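Local coordinates for uncharacterized peptidase Lmo0363 (PDB 3L4E), which is probably a serine-type peptidase of the S51 (peptidase E) family, cleaving peptide bonds with a serine nucleophile, at residues G118-A123 against L159-N164; Q134-T139 against K168-K173. All blocks are in the same frame, centred on the assembly; numbering follows the deposited sequence.

Contact 1: residues G118-A123 against L159-N164. With SO4 (sulfate ion), chain B.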
ATOM      1  N   GLY A 118      -0.442   3.356  -1.249  1.00 10.63           N
ATOM      2  CA  GLY A 118       0.014   2.010  -0.947  1.00  9.34           C
ATOM      3  C   GLY A 118       1.511   1.855  -1.071  1.00  9.57           C
ATOM      4  O   GLY A 118       2.063   2.056  -2.158  1.00 12.00           O
ATOM      5  N   GLU A 119       2.161   1.493   0.033  1.00 11.56           N
ATOM      6  CA  GLU A 119       3.611   1.324   0.060  1.00 11.52           C
ATOM      7  C   GLU A 119       4.004  -0.142   0.112  1.00 11.86           C
ATOM      8  O   GLU A 119       3.628  -0.853   1.048  1.00 12.40           O
ATOM      9  CB  GLU A 119       4.201   2.012   1.283  1.00 12.43           C
ATOM     10  CG  GLU A 119       5.692   1.765   1.447  1.00 12.99           C
ATOM     11  CD  GLU A 119       6.227   2.385   2.713  1.00 16.56           C
ATOM     12  OE1 GLU A 119       6.928   3.401   2.607  1.00 15.67           O
ATOM     13  OE2 GLU A 119       5.929   1.878   3.815  1.00 16.23           O
ATOM     14  N   SER A 120       4.776  -0.577  -0.883  0.58 13.76           N
ATOM     15  CA  SER A 120       5.229  -1.965  -0.975  0.58 14.68           C
ATOM     16  C   SER A 120       4.062  -2.940  -0.808  0.58 13.69           C
ATOM     17  O   SER A 120       3.214  -3.023  -1.689  0.58 17.91           O
ATOM     18  CB  SER A 120       6.362  -2.228   0.015  0.58 19.92           C
ATOM     19  OG  SER A 120       7.517  -1.505  -0.371  0.58 22.03           O
ATOM     20  N   ALA A 121       4.006  -3.671   0.304  1.00 13.54           N
ATOM     21  CA  ALA A 121       2.855  -4.554   0.569  1.00 13.38           C
ATOM     22  C   ALA A 121       1.516  -3.855   0.266  1.00 13.90           C
ATOM     23  O   ALA A 121       0.584  -4.467  -0.278  1.00 14.21           O
ATOM     24  CB  ALA A 121       2.867  -5.045   2.016  1.00 15.15           C
ATOM     25  N   GLY A 122       1.419  -2.575   0.615  1.00 11.87           N
ATOM     26  CA  GLY A 122       0.190  -1.827   0.395  1.00 11.28           C
ATOM     27  C   GLY A 122      -0.077  -1.557  -1.077  1.00 12.22           C
ATOM     28  O   GLY A 122      -1.226  -1.353  -1.481  1.00 13.22           O
ATOM     29  N   ALA A 123       0.982  -1.551  -1.883  1.00 12.49           N
ATOM     30  CA  ALA A 123       0.829  -1.512  -3.341  1.00 13.45           C
ATOM     31  C   ALA A 123       0.523  -2.896  -3.910  1.00 14.85           C
ATOM     32  O   ALA A 123      -0.294  -3.036  -4.825  1.00 15.34           O
ATOM     33  CB  ALA A 123       2.089  -0.953  -4.006  1.00 13.65           C
ATOM     34  N   LEU A 159       5.419  -4.602  -8.524  1.00 25.22           N
ATOM     35  CA  LEU A 159       6.575  -5.288  -7.954  1.00 25.92           C
ATOM     36  C   LEU A 159       7.533  -4.254  -7.372  1.00 26.95           C
ATOM     37  O   LEU A 159       8.280  -3.614  -8.103  1.00 29.44           O
ATOM     38  CB  LEU A 159       7.271  -6.127  -9.021  1.00 32.50           C
ATOM     39  CG  LEU A 159       8.468  -6.949  -8.552  1.00 31.69           C
ATOM     40  CD1 LEU A 159       8.063  -7.909  -7.442  1.00 33.84           C
ATOM     41  CD2 LEU A 159       9.053  -7.705  -9.730  1.00 35.44           C
ATOM     42  N   PRO A 160       7.504  -4.079  -6.044  1.00 27.56           N
ATOM     43  CA  PRO A 160       8.279  -2.986  -5.444  1.00 27.04           C
ATOM     44  C   PRO A 160       9.740  -3.351  -5.218  1.00 30.80           C
ATOM     45  O   PRO A 160      10.117  -4.533  -5.251  1.00 32.22           O
ATOM     46  CB  PRO A 160       7.574  -2.760  -4.104  1.00 26.58           C
ATOM     47  CG  PRO A 160       7.054  -4.117  -3.743  1.00 29.77           C
ATOM     48  CD  PRO A 160       6.694  -4.804  -5.047  1.00 28.56           C
ATOM     49  N   HIS A 161      10.549  -2.319  -4.993  1.00 31.60           N
ATOM     50  CA  HIS A 161      11.994  -2.453  -4.838  1.00 34.07           C
ATOM     51  C   HIS A 161      12.649  -3.076  -6.077  1.00 34.15           C
ATOM     52  O   HIS A 161      13.660  -3.760  -5.950  1.00 39.16           O
ATOM     53  CB  HIS A 161      12.356  -3.276  -3.590  1.00 35.44           C
ATOM     54  CG  HIS A 161      11.580  -2.914  -2.357  1.00 37.78           C
ATOM     55  ND1 HIS A 161      11.632  -1.662  -1.780  1.00 33.02           N
ATOM     56  CD2 HIS A 161      10.757  -3.652  -1.575  1.00 36.87           C
ATOM     57  CE1 HIS A 161      10.864  -1.641  -0.705  1.00 32.78           C
ATOM     58  NE2 HIS A 161      10.320  -2.837  -0.557  1.00 35.08           N
ATOM     59  N   TYR A 162      12.084  -2.846  -7.264  1.00 33.88           N
ATOM     60  CA  TYR A 162      12.569  -3.527  -8.476  1.00 28.40           C
ATOM     61  C   TYR A 162      14.030  -3.233  -8.786  1.00 33.91           C
ATOM     62  O   TYR A 162      14.435  -2.072  -8.890  1.00 36.47           O
ATOM     63  CB  TYR A 162      11.709  -3.213  -9.708  1.00 30.94           C
ATOM     64  CG  TYR A 162      12.200  -3.926 -10.958  1.00 35.70           C
ATOM     65  CD1 TYR A 162      11.956  -5.282 -11.148  1.00 40.59           C
ATOM     66  CD2 TYR A 162      12.919  -3.249 -11.939  1.00 34.72           C
ATOM     67  CE1 TYR A 162      12.408  -5.940 -12.281  1.00 40.61           C
ATOM     68  CE2 TYR A 162      13.373  -3.900 -13.079  1.00 35.42           C
ATOM     69  CZ  TYR A 162      13.114  -5.244 -13.247  1.00 38.60           C
ATOM     70  OH  TYR A 162      13.567  -5.901 -14.374  1.00 40.21           O
ATOM     71  N   ASN A 163      14.806  -4.299  -8.950  1.00 34.28           N
ATOM     72  CA  ASN A 163      16.240  -4.196  -9.217  1.00 36.74           C
ATOM     73  C   ASN A 163      16.942  -3.313  -8.186  1.00 35.16           C
ATOM     74  O   ASN A 163      17.997  -2.736  -8.458  1.00 37.55           O
ATOM     75  CB  ASN A 163      16.500  -3.690 -10.636  1.00 36.57           C
ATOM     76  CG  ASN A 163      17.843  -4.138 -11.177  1.00 40.73           C
ATOM     77  OD1 ASN A 163      18.362  -5.185 -10.788  1.00 40.90           O
ATOM     78  ND2 ASN A 163      18.411  -3.348 -12.081  1.00 38.84           N
ATOM     79  N   ASN A 164      16.331  -3.208  -7.009  1.00 38.75           N
ATOM     80  CA  ASN A 164      16.912  -2.505  -5.869  1.00 34.78           C
ATOM     81  C   ASN A 164      17.426  -3.486  -4.830  1.00 39.75           C
ATOM     82  O   ASN A 164      16.665  -4.304  -4.316  1.00 45.11           O
ATOM     83  CB  ASN A 164      15.868  -1.620  -5.181  1.00 35.13           C
ATOM     84  CG  ASN A 164      15.575  -0.344  -5.939  1.00 40.98           C
ATOM     85  OD1 ASN A 164      14.457  -0.137  -6.409  1.00 44.00           O
ATOM     86  ND2 ASN A 164      16.570   0.531  -6.043  1.00 38.14           N
TER
HETATM   87  S   SO4 B 206      16.085   3.849  -8.038  0.90 44.91           S
HETATM   88  O1  SO4 B 206      15.687   3.672  -6.642  1.00 40.57           O
HETATM   89  O2  SO4 B 206      17.134   4.866  -8.116  1.00 48.40           O
HETATM   90  O3  SO4 B 206      16.563   2.585  -8.584  0.94 47.52           O
HETATM   91  O4  SO4 B 206      14.933   4.300  -8.813  0.97 49.26           O
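Ser120 and His161, the serine and histidine assigned by similarity to the charge relay system, face each other here. Ser120 OG lies 3.1 Å from His161 NE2 and 3.4 Å from His161 CE1, approaching that side of the ring at a slant. In both residues the group beyond CB stands anti to the carbonyl carbon, which sends hydroxyl and imidazole into the gap between the two backbones. Ser120 is modelled in two conformers, so this approach describes one of them and is less certain. Its OG is also hydrogen-bonded to Ser9 O, while ND1 of the imidazole is hydrogen-bonded to Asn189 ND2, a bond that would limit rotation of the ring.

The apolar part comes from Pro160. Its CB lies 3.9 Å from Ser120 OG and its CG 4.0 Å from Ser120 CA, and the same CB sits over one face of the His161 ring, offset toward the rim. Phe167 stacks on this imidazole as well.

Ser120 has the strained backbone of a nucleophile elbow (phi 50°, psi -110°), consistent with the GxSxG pattern of Gly118, Ser120 and Gly122. In the other segment, a type II turn from His161 ends at Asn164, whose ND2 hydrogen-bonds O3 of a sulfate, probably from the crystallisation liquor, at 3.3 Å; Ser188, His190 and Arg204 also bind the ion.

The elbow joins strand 115-119, inside the main sheet beside strand 4-8, to helix 121-124; the histidine follows strand 157-159 in the loop leading to helix 168-177.

Contact 2: residues Q134-T139 against K168-K173; sequences QTMDST and KEITQK. With SO4 (sulfate ion), chain C.
A loop next to the predicted active site packs against the first turns of helix 168-177, with Ile170 of the helix fitted against Thr135 and Met136. Ile170 CG2 lies 4.0 Å from Thr135 OG1 and 4.1 Å from CB of Met136, a selenomethionine. The other branch of the isoleucine runs alongside the loop backbone, Ile170 CD1 coming to 3.8 Å from Thr135 O, as the Thr135 and Ile170 side chains pass side by side, pointing opposite ways.

Met136 is extended as far as its selenium (chi1 173°, chi2 179°) and then bends (chi3 -63°), which brings CE to 4.0 Å from Thr171 CG2. This selenomethionine has two deposited conformers, so its exact reach is less certain. Thr171 turns its methyl to the loop, whereas its hydroxyl is hydrogen-bonded to Phe167 O, just before the helix begins.

No direct hydrogen bond crosses the interface; one water links it instead. It stands 2.8 Å from Thr135 OG1 and donates to Ile170 O at 2.8 Å. Farther along the loop, Ser138 N gives a hydrogen bond to O3 of a second sulfate, 3.0 Å away, which Asn89 ND2 also holds.

Met136 additionally touches Phe167, while Asp137 and Thr139 lean on Phe91 of helix 90-100. The loop, between helix 121-124 and strand 157-159, thus spans helices 90-100 and 168-177.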
ATOM      1  N   GLN A 134       5.377 -14.049  -2.973  1.00 33.23           N
ATOM      2  CA  GLN A 134       5.733 -15.011  -1.927  1.00 35.57           C
ATOM      3  C   GLN A 134       7.231 -15.266  -1.718  1.00 39.17           C
ATOM      4  O   GLN A 134       7.626 -15.768  -0.663  1.00 38.15           O
ATOM      5  CB  GLN A 134       5.000 -16.342  -2.127  1.00 38.10           C
ATOM      6  CG  GLN A 134       5.359 -17.075  -3.401  1.00 40.09           C
ATOM      7  CD  GLN A 134       4.413 -18.220  -3.671  1.00 47.45           C
ATOM      8  OE1 GLN A 134       3.674 -18.209  -4.655  1.00 55.05           O
ATOM      9  NE2 GLN A 134       4.415 -19.211  -2.784  1.00 47.35           N
ATOM     10  N   THR A 135       8.063 -14.948  -2.705  1.00 39.15           N
ATOM     11  CA  THR A 135       9.507 -15.073  -2.506  1.00 38.56           C
ATOM     12  C   THR A 135      10.095 -13.846  -1.800  1.00 42.53           C
ATOM     13  O   THR A 135      11.246 -13.870  -1.360  1.00 44.80           O
ATOM     14  CB  THR A 135      10.286 -15.365  -3.823  1.00 39.76           C
ATOM     15  OG1 THR A 135       9.984 -14.360  -4.799  1.00 46.04           O
ATOM     16  CG2 THR A 135       9.923 -16.737  -4.380  1.00 42.56           C
HETATM   17  N   MSE A 136       9.320 -12.775  -1.682  0.61 37.02           N
HETATM   18  CA  MSE A 136       9.789 -11.630  -0.913  0.61 35.69           C
HETATM   19  C   MSE A 136       9.218 -11.663   0.494  0.61 35.65           C
HETATM   20  O   MSE A 136       9.928 -11.427   1.474  0.61 36.89           O
HETATM   21  CB  MSE A 136       9.421 -10.309  -1.585  0.61 31.77           C
HETATM   22  CG  MSE A 136       9.756  -9.093  -0.717  0.61 28.69           C
HETATM   23 SE   MSE A 136       9.327  -7.378  -1.525  0.52 28.78          SE
HETATM   24  CE  MSE A 136      10.546  -7.495  -3.052  0.61 30.02           C
ATOM     25  N   ASP A 137       7.926 -11.950   0.592  1.00 32.47           N
ATOM     26  CA  ASP A 137       7.271 -11.967   1.894  1.00 31.58           C
ATOM     27  C   ASP A 137       6.855 -13.388   2.248  1.00 34.73           C
ATOM     28  O   ASP A 137       6.185 -14.047   1.458  1.00 38.35           O
ATOM     29  CB  ASP A 137       6.016 -11.094   1.872  1.00 28.73           C
ATOM     30  CG  ASP A 137       6.316  -9.629   1.658  1.00 26.98           C
ATOM     31  OD1 ASP A 137       7.503  -9.236   1.723  1.00 30.32           O
ATOM     32  OD2 ASP A 137       5.350  -8.869   1.424  1.00 24.91           O
ATOM     33  N   SER A 138       7.216 -13.854   3.440  1.00 33.11           N
ATOM     34  CA  SER A 138       6.907 -15.232   3.836  1.00 31.05           C
ATOM     35  C   SER A 138       5.432 -15.484   4.173  1.00 35.05           C
ATOM     36  O   SER A 138       4.823 -14.740   4.940  1.00 37.21           O
ATOM     37  CB  SER A 138       7.769 -15.664   5.019  1.00 34.04           C
ATOM     38  OG  SER A 138       7.405 -16.973   5.438  1.00 37.20           O
ATOM     39  N   THR A 139       4.875 -16.556   3.615  1.00 30.88           N
ATOM     40  CA  THR A 139       3.493 -16.934   3.900  1.00 33.78           C
ATOM     41  C   THR A 139       3.337 -17.549   5.290  1.00 34.16           C
ATOM     42  O   THR A 139       2.215 -17.718   5.774  1.00 35.90           O
ATOM     43  CB  THR A 139       2.946 -17.929   2.862  1.00 33.68           C
ATOM     44  OG1 THR A 139       3.717 -19.132   2.908  1.00 33.11           O
ATOM     45  CG2 THR A 139       3.009 -17.341   1.459  1.00 32.30           C
ATOM     46  N   LYS A 168      17.387  -7.533  -5.424  1.00 46.93           N
ATOM     47  CA  LYS A 168      17.775  -7.652  -6.822  1.00 47.37           C
ATOM     48  C   LYS A 168      17.441  -9.031  -7.383  1.00 44.37           C
ATOM     49  O   LYS A 168      16.635  -9.146  -8.306  1.00 45.54           O
ATOM     50  CB  LYS A 168      19.253  -7.305  -7.029  1.00 51.16           C
ATOM     51  CG  LYS A 168      19.500  -5.821  -7.271  1.00 53.24           C
ATOM     52  CD  LYS A 168      20.927  -5.563  -7.718  1.00 45.64           C
ATOM     53  CE  LYS A 168      21.168  -4.086  -7.978  1.00 44.31           C
ATOM     54  NZ  LYS A 168      22.557  -3.851  -8.473  1.00 47.54           N
ATOM     55  N   GLU A 169      18.038 -10.077  -6.825  1.00 46.94           N
ATOM     56  CA  GLU A 169      17.780 -11.414  -7.348  1.00 52.91           C
ATOM     57  C   GLU A 169      16.316 -11.813  -7.186  1.00 49.60           C
ATOM     58  O   GLU A 169      15.738 -12.436  -8.076  1.00 47.34           O
ATOM     59  CB  GLU A 169      18.721 -12.467  -6.743  1.00 54.55           C
ATOM     60  CG  GLU A 169      19.254 -12.153  -5.355  1.00 61.40           C
ATOM     61  CD  GLU A 169      20.304 -13.157  -4.908  1.00 64.33           C
ATOM     62  OE1 GLU A 169      20.485 -14.178  -5.607  1.00 63.12           O
ATOM     63  OE2 GLU A 169      20.950 -12.929  -3.861  1.00 66.47           O
ATOM     64  N   ILE A 170      15.716 -11.430  -6.062  1.00 48.03           N
ATOM     65  CA  ILE A 170      14.305 -11.723  -5.812  1.00 39.46           C
ATOM     66  C   ILE A 170      13.406 -11.157  -6.901  1.00 40.50           C
ATOM     67  O   ILE A 170      12.605 -11.882  -7.493  1.00 44.30           O
ATOM     68  CB  ILE A 170      13.839 -11.200  -4.441  1.00 36.29           C
ATOM     69  CG1 ILE A 170      14.401 -12.081  -3.321  1.00 38.06           C
ATOM     70  CG2 ILE A 170      12.313 -11.152  -4.381  1.00 36.96           C
ATOM     71  CD1 ILE A 170      14.139 -11.548  -1.934  1.00 46.00           C
ATOM     72  N   THR A 171      13.529  -9.854  -7.156  1.00 40.65           N
ATOM     73  CA  THR A 171      12.658  -9.193  -8.123  1.00 42.68           C
ATOM     74  C   THR A 171      12.921  -9.661  -9.554  1.00 43.16           C
ATOM     75  O   THR A 171      12.002  -9.728 -10.372  1.00 41.62           O
ATOM     76  CB  THR A 171      12.737  -7.647  -8.029  1.00 39.50           C
ATOM     77  OG1 THR A 171      14.087  -7.206  -8.215  1.00 44.19           O
ATOM     78  CG2 THR A 171      12.232  -7.158  -6.672  1.00 41.81           C
ATOM     79  N   GLN A 172      14.177  -9.985  -9.848  1.00 45.26           N
ATOM     80  CA  GLN A 172      14.546 -10.521 -11.153  1.00 45.74           C
ATOM     81  C   GLN A 172      13.847 -11.848 -11.422  1.00 42.51           C
ATOM     82  O   GLN A 172      13.306 -12.076 -12.506  1.00 43.49           O
ATOM     83  CB  GLN A 172      16.062 -10.721 -11.233  1.00 44.53           C
ATOM     84  CG  GLN A 172      16.870  -9.430 -11.246  1.00 49.07           C
ATOM     85  CD  GLN A 172      16.619  -8.604 -12.488  1.00 55.87           C
ATOM     86  OE1 GLN A 172      16.643  -7.375 -12.448  1.00 58.77           O
ATOM     87  NE2 GLN A 172      16.368  -9.280 -13.604  1.00 60.76           N
ATOM     88  N   LYS A 173      13.865 -12.727 -10.425  1.00 44.87           N
ATOM     89  CA  LYS A 173      13.279 -14.054 -10.574  1.00 44.30           C
ATOM     90  C   LYS A 173      11.758 -14.006 -10.646  1.00 42.33           C
ATOM     91  O   LYS A 173      11.135 -14.877 -11.249  1.00 48.30           O
ATOM     92  CB  LYS A 173      13.756 -14.979  -9.456  1.00 52.59           C
ATOM     93  CG  LYS A 173      15.227 -15.352  -9.597  1.00 53.98           C
ATOM     94  CD  LYS A 173      15.697 -16.297  -8.506  1.00 59.58           C
ATOM     95  CE  LYS A 173      17.133 -16.740  -8.763  1.00 57.80           C
ATOM     96  NZ  LYS A 173      17.646 -17.634  -7.688  1.00 62.38           N
TER
HETATM   97  S   SO4 C 207       8.961 -11.861   6.096  0.87 49.98           S
HETATM   98  O1  SO4 C 207       8.462 -12.954   6.923  0.90 60.42           O
HETATM   99  O2  SO4 C 207      10.012 -11.144   6.806  0.94 49.86           O
HETATM  100  O3  SO4 C 207       9.492 -12.414   4.857  0.96 49.51           O
HETATM  101  O4  SO4 C 207       7.865 -10.942   5.786  0.96 52.76           O
HETATM  102  O   HOH W   1      11.918 -14.503  -6.813  1.00 34.09           O

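How the contacts relate
The two contacts lie on the same side of the chain's centre, with their centres about 11 Å apart, and their segments alternate along the chain: 118-123, 134-139, 159-164, then 168-173. The chain thus leaves the main sheet at the elbow, passes through the 134-139 loop, continues through strand 157-159, of a small separate sheet with 184-186, to His161, and goes on into helix 168-177. They touch directly, Asn163 N of contact 1 lying 3.1 Å from Thr171 OG1 of contact 2 in a probable hydrogen bond. The Met136 side chain comes within about 4 Å of that of His161 (nearest atoms), so contact 2 probably borders the predicted catalytic pair.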